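Local coordinates for tungstate ABC transporter, periplasmic tungstate-binding protein (Geobacter sulfurreducens, PDB 3LR1), which probably binds tungstate in the periplasm and delivers it to an ABC transporter for uptake into the cell, at residues D85-G90 against T170-Y175; A116-R121 against N145-A150; K8-T13 against D56-H61. All coordinates share one frame; numbering follows the deposited sequence.

Interaction 1. Residues D85-G90 against T170-Y175; sequences DFVIVG and TDRGTY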
loop_
_atom_site.group_PDB
_atom_site.type_symbol
_atom_site.label_atom_id
_atom_site.label_comp_id
_atom_site.label_asym_id
_atom_site.label_seq_id
_atom_site.Cartn_x
_atom_site.Cartn_y
_atom_site.Cartn_z
ATOM N N ASP A 85 0.148 7.454 4.346
ATOM C CA ASP A 85 -0.040 7.252 5.771
ATOM C C ASP A 85 -1.381 6.573 6.079
ATOM O O ASP A 85 -2.218 6.479 5.208
ATOM C CB ASP A 85 0.089 8.551 6.535
ATOM C CG ASP A 85 -0.968 9.550 6.193
ATOM O OD1 ASP A 85 -1.661 10.047 7.102
ATOM O OD2 ASP A 85 -1.157 9.843 5.026
ATOM N N PHE A 86 -1.572 6.118 7.312
ATOM C CA PHE A 86 -2.772 5.391 7.610
ATOM C C PHE A 86 -3.798 6.270 8.330
ATOM O O PHE A 86 -3.447 6.989 9.266
ATOM C CB PHE A 86 -2.470 4.173 8.447
ATOM C CG PHE A 86 -1.780 3.081 7.684
ATOM C CD1 PHE A 86 -2.444 2.383 6.703
ATOM C CD2 PHE A 86 -0.488 2.711 8.026
ATOM C CE1 PHE A 86 -1.806 1.348 6.014
ATOM C CE2 PHE A 86 0.154 1.715 7.347
ATOM C CZ PHE A 86 -0.522 1.017 6.352
ATOM N N VAL A 87 -5.069 6.113 7.969
ATOM C CA VAL A 87 -6.149 6.813 8.656
ATOM C C VAL A 87 -7.300 5.832 8.980
ATOM O O VAL A 87 -7.379 4.727 8.443
ATOM C CB VAL A 87 -6.697 8.017 7.766
ATOM C CG1 VAL A 87 -5.604 9.151 7.467
ATOM C CG2 VAL A 87 -7.250 7.521 6.456
ATOM N N ILE A 88 -8.186 6.214 9.902
ATOM C CA ILE A 88 -9.372 5.437 10.174
ATOM C C ILE A 88 -10.554 6.258 9.629
ATOM O O ILE A 88 -10.764 7.450 9.969
ATOM C CB ILE A 88 -9.574 5.041 11.679
ATOM C CG1 ILE A 88 -8.293 4.359 12.241
ATOM C CG2 ILE A 88 -10.881 4.126 11.854
ATOM C CD1 ILE A 88 -8.194 4.152 13.738
ATOM N N VAL A 89 -11.309 5.610 8.744
ATOM C CA VAL A 89 -12.488 6.171 8.179
ATOM C C VAL A 89 -13.722 5.429 8.693
ATOM O O VAL A 89 -13.673 4.287 9.141
ATOM C CB VAL A 89 -12.476 6.155 6.603
ATOM C CG1 VAL A 89 -11.318 7.070 5.992
ATOM C CG2 VAL A 89 -12.488 4.746 6.041
ATOM N N GLY A 90 -14.834 6.125 8.619
ATOM C CA GLY A 90 -16.089 5.589 9.067
ATOM C C GLY A 90 -17.252 6.532 8.757
ATOM O O GLY A 90 -17.060 7.583 8.171
ATOM N N THR A 170 -7.412 2.441 6.549
ATOM C CA THR A 170 -7.072 2.587 5.136
ATOM C C THR A 170 -5.844 3.450 4.952
ATOM O O THR A 170 -5.588 4.348 5.732
ATOM C CB THR A 170 -8.278 3.166 4.276
ATOM O OG1 THR A 170 -7.913 3.205 2.885
ATOM C CG2 THR A 170 -8.686 4.574 4.696
ATOM N N ASP A 171 -5.043 3.178 3.908
ATOM C CA ASP A 171 -4.037 4.167 3.514
ATOM C C ASP A 171 -4.804 5.404 2.932
ATOM O O ASP A 171 -5.867 5.248 2.322
ATOM C CB ASP A 171 -3.083 3.572 2.508
ATOM C CG ASP A 171 -3.717 3.398 1.172
ATOM O OD1 ASP A 171 -4.471 2.414 1.009
ATOM O OD2 ASP A 171 -3.442 4.263 0.268
ATOM N N ARG A 172 -4.266 6.619 3.169
ATOM C CA ARG A 172 -4.925 7.858 2.778
ATOM C C ARG A 172 -4.968 7.947 1.296
ATOM O O ARG A 172 -5.926 8.481 0.718
ATOM C CB ARG A 172 -4.158 9.029 3.319
ATOM C CG ARG A 172 -4.838 10.342 3.152
ATOM C CD ARG A 172 -3.793 11.474 3.478
ATOM N NE ARG A 172 -3.375 11.446 4.885
ATOM C CZ ARG A 172 -4.034 12.059 5.874
ATOM N NH1 ARG A 172 -5.141 12.785 5.632
ATOM N NH2 ARG A 172 -3.570 12.001 7.108
ATOM N N GLY A 173 -3.938 7.419 0.647
ATOM C CA GLY A 173 -3.871 7.547 -0.808
ATOM C C GLY A 173 -5.085 6.935 -1.471
ATOM O O GLY A 173 -5.742 7.557 -2.313
ATOM N N THR A 174 -5.402 5.699 -1.125
ATOM C CA THR A 174 -6.563 5.030 -1.705
ATOM C C THR A 174 -7.901 5.739 -1.337
ATOM O O THR A 174 -8.786 5.941 -2.138
ATOM C CB THR A 174 -6.706 3.546 -1.238
ATOM O OG1 THR A 174 -5.485 2.779 -1.404
ATOM C CG2 THR A 174 -7.869 2.873 -2.018
ATOM N N TYR A 175 -8.054 6.079 -0.074
ATOM C CA TYR A 175 -9.194 6.874 0.353
ATOM C C TYR A 175 -9.389 8.181 -0.466
ATOM O O TYR A 175 -10.507 8.469 -0.916
ATOM C CB TYR A 175 -9.056 7.190 1.823
ATOM C CG TYR A 175 -10.204 8.137 2.242
ATOM C CD1 TYR A 175 -11.488 7.688 2.359
ATOM C CD2 TYR A 175 -9.989 9.485 2.370
ATOM C CE1 TYR A 175 -12.506 8.537 2.677
ATOM C CE2 TYR A 175 -10.998 10.339 2.653
ATOM C CZ TYR A 175 -12.239 9.869 2.820
ATOM O OH TYR A 175 -13.229 10.743 3.123
#
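R172 takes hold of D85 side-on: NE bonds to OD2 and NH2 to OD1, each over 2.7 Å, and both carboxylate oxygens offer their syn lone pairs. The two flat groups lie nearly coplanar, 16° apart, keeping both prongs of the salt bridge near the guanidinium plane. Over one face of the guanidinium sits V87 CG1, 3.5 Å from R172 NH2, and a further bond from NH2 to Q190 OE1 helps fix the rotation. The backbone adds a third link, R172 N to D85 O at 2.9 Å. With an alanine here, the D85 carboxylate would probably lose its charged mate and V87 CG1 the flat group it rests on.

Next to this, V87 and T170 form an antiparallel hydrogen-bonded pair, V87 N reaching T170 O at 2.9 Å and T170 N reaching V87 O at 3.0 Å. Their methyls V87 CG2 and T170 CG2 lie alongside each other on one face of the sheet. Farther along, V89 CG1 stands over the Y175 ring, 4.0 Å from its centroid, in a CH-pi contact; the Y175 hydroxyl is held by L185 O.

D171 ends the strand and N-caps the helix, its OD2 accepting from T174 N at 2.8 Å. With chi1 at 73°, its CG sits between backbone N and carbonyl carbon, which sets the carboxylate against the first turn. N84 bonds to that same OD2 and to G173 N. Strand 167-171 thus passes directly into helix 172-178, with helix 154-164 packed against T170 and D171, and strand 186-190 meeting V87, R172 and Y175.

Interaction 2. Residues A116-R121 against N145-A150; sequences ATFISR and NWYVEA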
loop_
_atom_site.group_PDB
_atom_site.type_symbol
_atom_site.label_atom_id
_atom_site.label_comp_id
_atom_site.label_asym_id
_atom_site.label_seq_id
_atom_site.Cartn_x
_atom_site.Cartn_y
_atom_site.Cartn_z
ATOM N N ALA A 116 -18.443 -1.800 17.361
ATOM C CA ALA A 116 -18.736 -1.166 16.079
ATOM C C ALA A 116 -18.105 -1.965 14.940
ATOM O O ALA A 116 -16.965 -2.430 15.037
ATOM C CB ALA A 116 -18.222 0.268 16.040
ATOM N N THR A 117 -18.858 -2.136 13.864
ATOM C CA THR A 117 -18.409 -2.951 12.774
ATOM C C THR A 117 -17.127 -2.383 12.173
ATOM O O THR A 117 -17.061 -1.175 11.953
ATOM C CB THR A 117 -19.475 -3.050 11.716
ATOM O OG1 THR A 117 -20.664 -3.587 12.327
ATOM C CG2 THR A 117 -19.025 -3.993 10.657
ATOM N N PHE A 118 -16.136 -3.249 11.949
ATOM C CA PHE A 118 -14.805 -2.874 11.463
ATOM C C PHE A 118 -14.340 -3.927 10.422
ATOM O O PHE A 118 -14.344 -5.144 10.688
ATOM C CB PHE A 118 -13.766 -2.776 12.605
ATOM C CG PHE A 118 -12.345 -2.551 12.128
ATOM C CD1 PHE A 118 -11.821 -1.254 12.024
ATOM C CD2 PHE A 118 -11.554 -3.620 11.761
ATOM C CE1 PHE A 118 -10.545 -1.051 11.556
ATOM C CE2 PHE A 118 -10.240 -3.429 11.314
ATOM C CZ PHE A 118 -9.745 -2.154 11.177
ATOM N N ILE A 119 -13.910 -3.445 9.246
ATOM C CA ILE A 119 -13.432 -4.337 8.177
ATOM C C ILE A 119 -11.901 -4.381 8.137
ATOM O O ILE A 119 -11.226 -3.353 7.838
ATOM C CB ILE A 119 -13.908 -3.866 6.810
ATOM C CG1 ILE A 119 -15.351 -3.356 6.849
ATOM C CG2 ILE A 119 -13.744 -4.954 5.787
ATOM C CD1 ILE A 119 -16.435 -4.334 7.415
ATOM N N SER A 120 -11.367 -5.582 8.384
ATOM C CA SER A 120 -9.968 -5.885 8.210
ATOM C C SER A 120 -9.707 -6.227 6.758
ATOM O O SER A 120 -10.544 -6.808 6.115
ATOM C CB SER A 120 -9.607 -7.086 9.062
ATOM O OG SER A 120 -8.260 -7.450 8.939
ATOM N N ARG A 121 -8.541 -5.896 6.250
ATOM C CA ARG A 121 -8.126 -6.371 4.922
ATOM C C ARG A 121 -8.010 -7.901 4.969
ATOM O O ARG A 121 -8.337 -8.576 3.979
ATOM C CB ARG A 121 -6.807 -5.770 4.495
ATOM C CG ARG A 121 -6.853 -4.270 4.114
ATOM C CD ARG A 121 -7.387 -4.124 2.688
ATOM N NE ARG A 121 -6.502 -4.825 1.759
ATOM C CZ ARG A 121 -5.324 -4.388 1.336
ATOM N NH1 ARG A 121 -4.879 -3.192 1.683
ATOM N NH2 ARG A 121 -4.583 -5.169 0.548
ATOM N N ASN A 145 -18.331 -10.296 16.380
ATOM C CA ASN A 145 -18.926 -10.359 15.069
ATOM C C ASN A 145 -18.563 -9.127 14.315
ATOM O O ASN A 145 -18.466 -9.134 13.091
ATOM C CB ASN A 145 -20.435 -10.430 15.158
ATOM C CG ASN A 145 -21.071 -10.523 13.790
ATOM O OD1 ASN A 145 -21.782 -9.615 13.378
ATOM N ND2 ASN A 145 -20.768 -11.595 13.059
ATOM N N TRP A 146 -18.433 -8.055 15.085
ATOM C CA TRP A 146 -18.110 -6.732 14.579
ATOM C C TRP A 146 -16.800 -6.780 13.756
ATOM O O TRP A 146 -16.645 -6.011 12.840
ATOM C CB TRP A 146 -18.058 -5.733 15.765
ATOM C CG TRP A 146 -16.987 -6.103 16.716
ATOM C CD1 TRP A 146 -17.090 -6.955 17.780
ATOM C CD2 TRP A 146 -15.622 -5.696 16.655
ATOM N NE1 TRP A 146 -15.872 -7.091 18.384
ATOM C CE2 TRP A 146 -14.958 -6.307 17.727
ATOM C CE3 TRP A 146 -14.908 -4.844 15.818
ATOM C CZ2 TRP A 146 -13.595 -6.124 17.957
ATOM C CZ3 TRP A 146 -13.569 -4.658 16.052
ATOM C CH2 TRP A 146 -12.925 -5.293 17.109
ATOM N N TYR A 147 -15.884 -7.698 14.084
ATOM C CA TYR A 147 -14.565 -7.784 13.419
ATOM C C TYR A 147 -14.604 -8.637 12.169
ATOM O O TYR A 147 -14.652 -9.866 12.265
ATOM C CB TYR A 147 -13.560 -8.405 14.372
ATOM C CG TYR A 147 -12.197 -8.378 13.790
ATOM C CD1 TYR A 147 -11.564 -7.151 13.561
ATOM C CD2 TYR A 147 -11.544 -9.526 13.422
ATOM C CE1 TYR A 147 -10.337 -7.083 13.017
ATOM C CE2 TYR A 147 -10.262 -9.444 12.865
ATOM C CZ TYR A 147 -9.683 -8.198 12.668
ATOM O OH TYR A 147 -8.417 -8.049 12.130
ATOM N N VAL A 148 -14.609 -8.002 10.998
ATOM C CA VAL A 148 -14.731 -8.733 9.728
ATOM C C VAL A 148 -13.418 -8.844 8.999
ATOM O O VAL A 148 -12.689 -7.851 8.889
ATOM C CB VAL A 148 -15.655 -8.010 8.762
ATOM C CG1 VAL A 148 -15.860 -8.885 7.505
ATOM C CG2 VAL A 148 -16.958 -7.646 9.458
ATOM N N GLU A 149 -13.112 -10.007 8.455
ATOM C CA GLU A 149 -11.861 -10.161 7.718
ATOM C C GLU A 149 -12.183 -10.340 6.245
ATOM O O GLU A 149 -12.630 -11.392 5.853
ATOM C CB GLU A 149 -11.103 -11.370 8.261
ATOM C CG GLU A 149 -10.918 -11.361 9.784
ATOM C CD GLU A 149 -9.955 -12.425 10.210
ATOM O OE1 GLU A 149 -10.343 -13.617 10.173
ATOM O OE2 GLU A 149 -8.804 -12.074 10.541
ATOM N N ALA A 150 -11.969 -9.324 5.411
ATOM C CA ALA A 150 -12.464 -9.381 4.027
ATOM C C ALA A 150 -11.666 -10.283 3.069
ATOM O O ALA A 150 -12.217 -10.853 2.142
ATOM C CB ALA A 150 -12.534 -7.954 3.432
#
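F118 and Y147 lie side by side and point the same way, F118 CD2 coming to 3.9 Å from Y147 CE1. The other face of the sheet carries a matching aliphatic pair, with I119 CD1 3.9 Å from V148 CG2, and beyond it I119 CG2 meets A150 CB. Turned at chi1 63°, W146 brings the edge of its indole to F118 CB, which lies in the ring plane 3.9 Å from CZ3.

Between these faces the backbones run parallel. F118 N bonds to W146 O, V148 N to F118 O, S120 N to V148 O at 2.7 Å, and A150 N to S120 O. This is a beta-alpha-beta crossover: strand 118-120 leads through helix 126-137 to strand 147-149, and that helix packs on the face bearing F118, S120 and Y147.

Toward the polar edge, S120 OG and Y147 OH are 3.3 Å apart, and each is hydrogen-bonded to E131 of the crossover helix, S120 to OE1 and Y147 to OE2. Past the end of strand 118-120, the R121 side chain is steadied by Q152 O at NE and by a salt bridge from NH2 to D123, and lies about 4 Å from a bound tungsten ion.

Interaction 3. Residues K8-T13 against D56-H61; sequences KMSTTT and DVVFVH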
loop_
_atom_site.group_PDB
_atom_site.type_symbol
_atom_site.label_atom_id
_atom_site.label_comp_id
_atom_site.label_asym_id
_atom_site.label_seq_id
_atom_site.Cartn_x
_atom_site.Cartn_y
_atom_site.Cartn_z
ATOM N N LYS A 8 8.980 -3.500 -16.518
ATOM C CA LYS A 8 7.760 -4.054 -15.860
ATOM C C LYS A 8 7.922 -3.940 -14.347
ATOM O O LYS A 8 8.911 -4.323 -13.804
ATOM C CB LYS A 8 7.593 -5.500 -16.241
ATOM C CG LYS A 8 7.071 -5.632 -17.725
ATOM C CD LYS A 8 6.576 -7.059 -17.962
ATOM C CE LYS A 8 7.684 -7.938 -18.432
ATOM N NZ LYS A 8 7.234 -9.432 -18.469
HETATM N N MSE A 9 6.985 -3.322 -13.699
HETATM C CA MSE A 9 6.966 -3.164 -12.269
HETATM C C MSE A 9 5.714 -3.848 -11.701
HETATM O O MSE A 9 4.568 -3.534 -12.078
HETATM C CB MSE A 9 6.937 -1.691 -11.898
HETATM C CG MSE A 9 6.857 -1.409 -10.447
HETATM SE SE MSE A 9 6.966 0.541 -10.204
HETATM C CE MSE A 9 5.155 0.717 -10.079
ATOM N N SER A 10 5.910 -4.742 -10.752
ATOM C CA SER A 10 4.742 -5.272 -10.020
ATOM C C SER A 10 4.525 -4.421 -8.781
ATOM O O SER A 10 5.482 -3.938 -8.148
ATOM C CB SER A 10 4.863 -6.749 -9.626
ATOM O OG SER A 10 5.882 -6.908 -8.670
ATOM N N THR A 11 3.255 -4.238 -8.465
ATOM C CA THR A 11 2.807 -3.445 -7.303
ATOM C C THR A 11 1.452 -3.935 -6.847
ATOM O O THR A 11 0.924 -4.947 -7.366
ATOM C CB THR A 11 2.810 -1.948 -7.581
ATOM O OG1 THR A 11 2.709 -1.195 -6.348
ATOM C CG2 THR A 11 1.786 -1.498 -8.574
ATOM N N THR A 12 0.875 -3.285 -5.862
ATOM C CA THR A 12 -0.449 -3.721 -5.469
ATOM C C THR A 12 -1.530 -2.814 -6.029
ATOM O O THR A 12 -1.280 -1.645 -6.354
ATOM C CB THR A 12 -0.613 -3.779 -3.962
ATOM O OG1 THR A 12 -0.583 -2.469 -3.480
ATOM C CG2 THR A 12 0.453 -4.620 -3.308
ATOM N N THR A 13 -2.721 -3.403 -6.228
ATOM C CA THR A 13 -3.879 -2.687 -6.730
ATOM C C THR A 13 -4.152 -1.464 -5.883
ATOM O O THR A 13 -4.545 -0.416 -6.384
ATOM C CB THR A 13 -5.123 -3.567 -6.686
ATOM O OG1 THR A 13 -4.951 -4.697 -7.583
ATOM C CG2 THR A 13 -6.260 -2.736 -7.118
ATOM N N ASP A 56 10.606 -6.687 -13.644
ATOM C CA ASP A 56 11.991 -6.204 -13.410
ATOM C C ASP A 56 12.175 -5.466 -12.047
ATOM O O ASP A 56 13.279 -5.364 -11.513
ATOM C CB ASP A 56 12.340 -5.264 -14.563
ATOM C CG ASP A 56 12.062 -5.865 -15.929
ATOM O OD1 ASP A 56 12.765 -6.873 -16.271
ATOM O OD2 ASP A 56 11.187 -5.305 -16.667
ATOM N N VAL A 57 11.063 -4.921 -11.538
ATOM C CA VAL A 57 11.028 -4.168 -10.294
ATOM C C VAL A 57 9.791 -4.526 -9.504
ATOM O O VAL A 57 8.738 -4.786 -10.094
ATOM C CB VAL A 57 11.002 -2.666 -10.625
ATOM C CG1 VAL A 57 10.977 -1.819 -9.353
ATOM C CG2 VAL A 57 12.187 -2.278 -11.352
ATOM N N VAL A 58 9.914 -4.555 -8.172
ATOM C CA VAL A 58 8.806 -4.786 -7.295
ATOM C C VAL A 58 8.665 -3.581 -6.410
ATOM O O VAL A 58 9.649 -3.157 -5.820
ATOM C CB VAL A 58 8.994 -6.117 -6.459
ATOM C CG1 VAL A 58 7.891 -6.301 -5.465
ATOM C CG2 VAL A 58 9.087 -7.328 -7.391
ATOM N N PHE A 59 7.434 -3.088 -6.244
ATOM C CA PHE A 59 7.180 -1.888 -5.407
ATOM C C PHE A 59 5.965 -2.156 -4.507
ATOM O O PHE A 59 4.805 -2.147 -4.969
ATOM C CB PHE A 59 6.960 -0.674 -6.300
ATOM C CG PHE A 59 6.637 0.603 -5.566
ATOM C CD1 PHE A 59 7.458 1.104 -4.625
ATOM C CD2 PHE A 59 5.513 1.286 -5.854
ATOM C CE1 PHE A 59 7.207 2.334 -3.995
ATOM C CE2 PHE A 59 5.233 2.526 -5.229
ATOM C CZ PHE A 59 6.092 3.015 -4.293
ATOM N N VAL A 60 6.223 -2.406 -3.244
ATOM C CA VAL A 60 5.174 -2.870 -2.340
ATOM C C VAL A 60 5.386 -2.301 -0.959
ATOM O O VAL A 60 6.457 -1.827 -0.633
ATOM C CB VAL A 60 5.116 -4.405 -2.219
ATOM C CG1 VAL A 60 4.666 -5.070 -3.579
ATOM C CG2 VAL A 60 6.430 -4.970 -1.713
ATOM N N HIS A 61 4.376 -2.366 -0.140
ATOM C CA HIS A 61 4.497 -1.956 1.262
ATOM C C HIS A 61 4.163 -3.231 2.027
ATOM O O HIS A 61 3.019 -3.522 2.270
ATOM C CB HIS A 61 3.524 -0.770 1.653
ATOM C CG HIS A 61 3.597 -0.425 3.108
ATOM N ND1 HIS A 61 4.802 -0.299 3.777
ATOM C CD2 HIS A 61 2.638 -0.295 4.054
ATOM C CE1 HIS A 61 4.574 -0.081 5.064
ATOM N NE2 HIS A 61 3.275 -0.078 5.258
#
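K8-T12 and V57-V60 run parallel, their axes 4.6 Å apart at closest and 19° from alignment, with S10 bonded through both its N and its O to the one neighbouring strand, N to V57 O and O from F59 N, each at 2.9 Å. At the start of the pair K8 O accepts twice, from D56 N and from V57 N, the latter longer at 3.2 Å. The D56 side chain returns the bond, its OD2 accepting from K8 N through the anti lone pair, while OD1 is held by K213 N. D56 and K8 are therefore tied by both backbone and carboxylate, and the K8 ammonium turns off to D54 O.

On one face of the sheet, selenomethionine M9 and F59 lie alongside each other. M9 SE is 4.1 Å from F59 CB and stands obliquely to the ring, 5.5 Å from its centroid, a Met-aromatic contact in its selenium version; the ring of Y199 meets F59 as well. Farther along, T11 places OG1 anti to its own N (chi1 -165°), where it donates to F59 O at 2.7 Å, a side-chain bond to the neighbouring strand's backbone. The opposite face holds S10 and V58: S10 OG lies 3.5 Å from V58 CG2 but makes its hydrogen bond to A46 O in helix 43-51.

T12 closes the strand at the N-cap of helix 13-18, its OG1 bonded to T15 OG1 and its side chain about 4 Å from a bound tungsten. Parallel strands whose ends deliver residues and helix N-termini to a ligand in a cleft are typical of the alpha/beta lobes of periplasmic binding proteins, consistent with the family of this one.

How the interactions relate
Interactions 1 and 2 share one lobe: strand 167-171 lies beside strand 118-120 in the sheet, and their centres are 16 Å apart with nearest atoms about 5 Å away. Interaction 3 is on the other side of the chain's centre, about 27 Å from interaction 2 centre to centre, though their nearest atoms come within about 6 Å. It touches interaction 1 directly, where F86 CZ packs 4.1 Å from H61 NE2. Each contact sends a side chain toward bound tungsten: T12 and R121 to about 4 Å, D171 to about 6 Å. That convergence from both lobes fits a binding cleft, consistent with tungstate recognition.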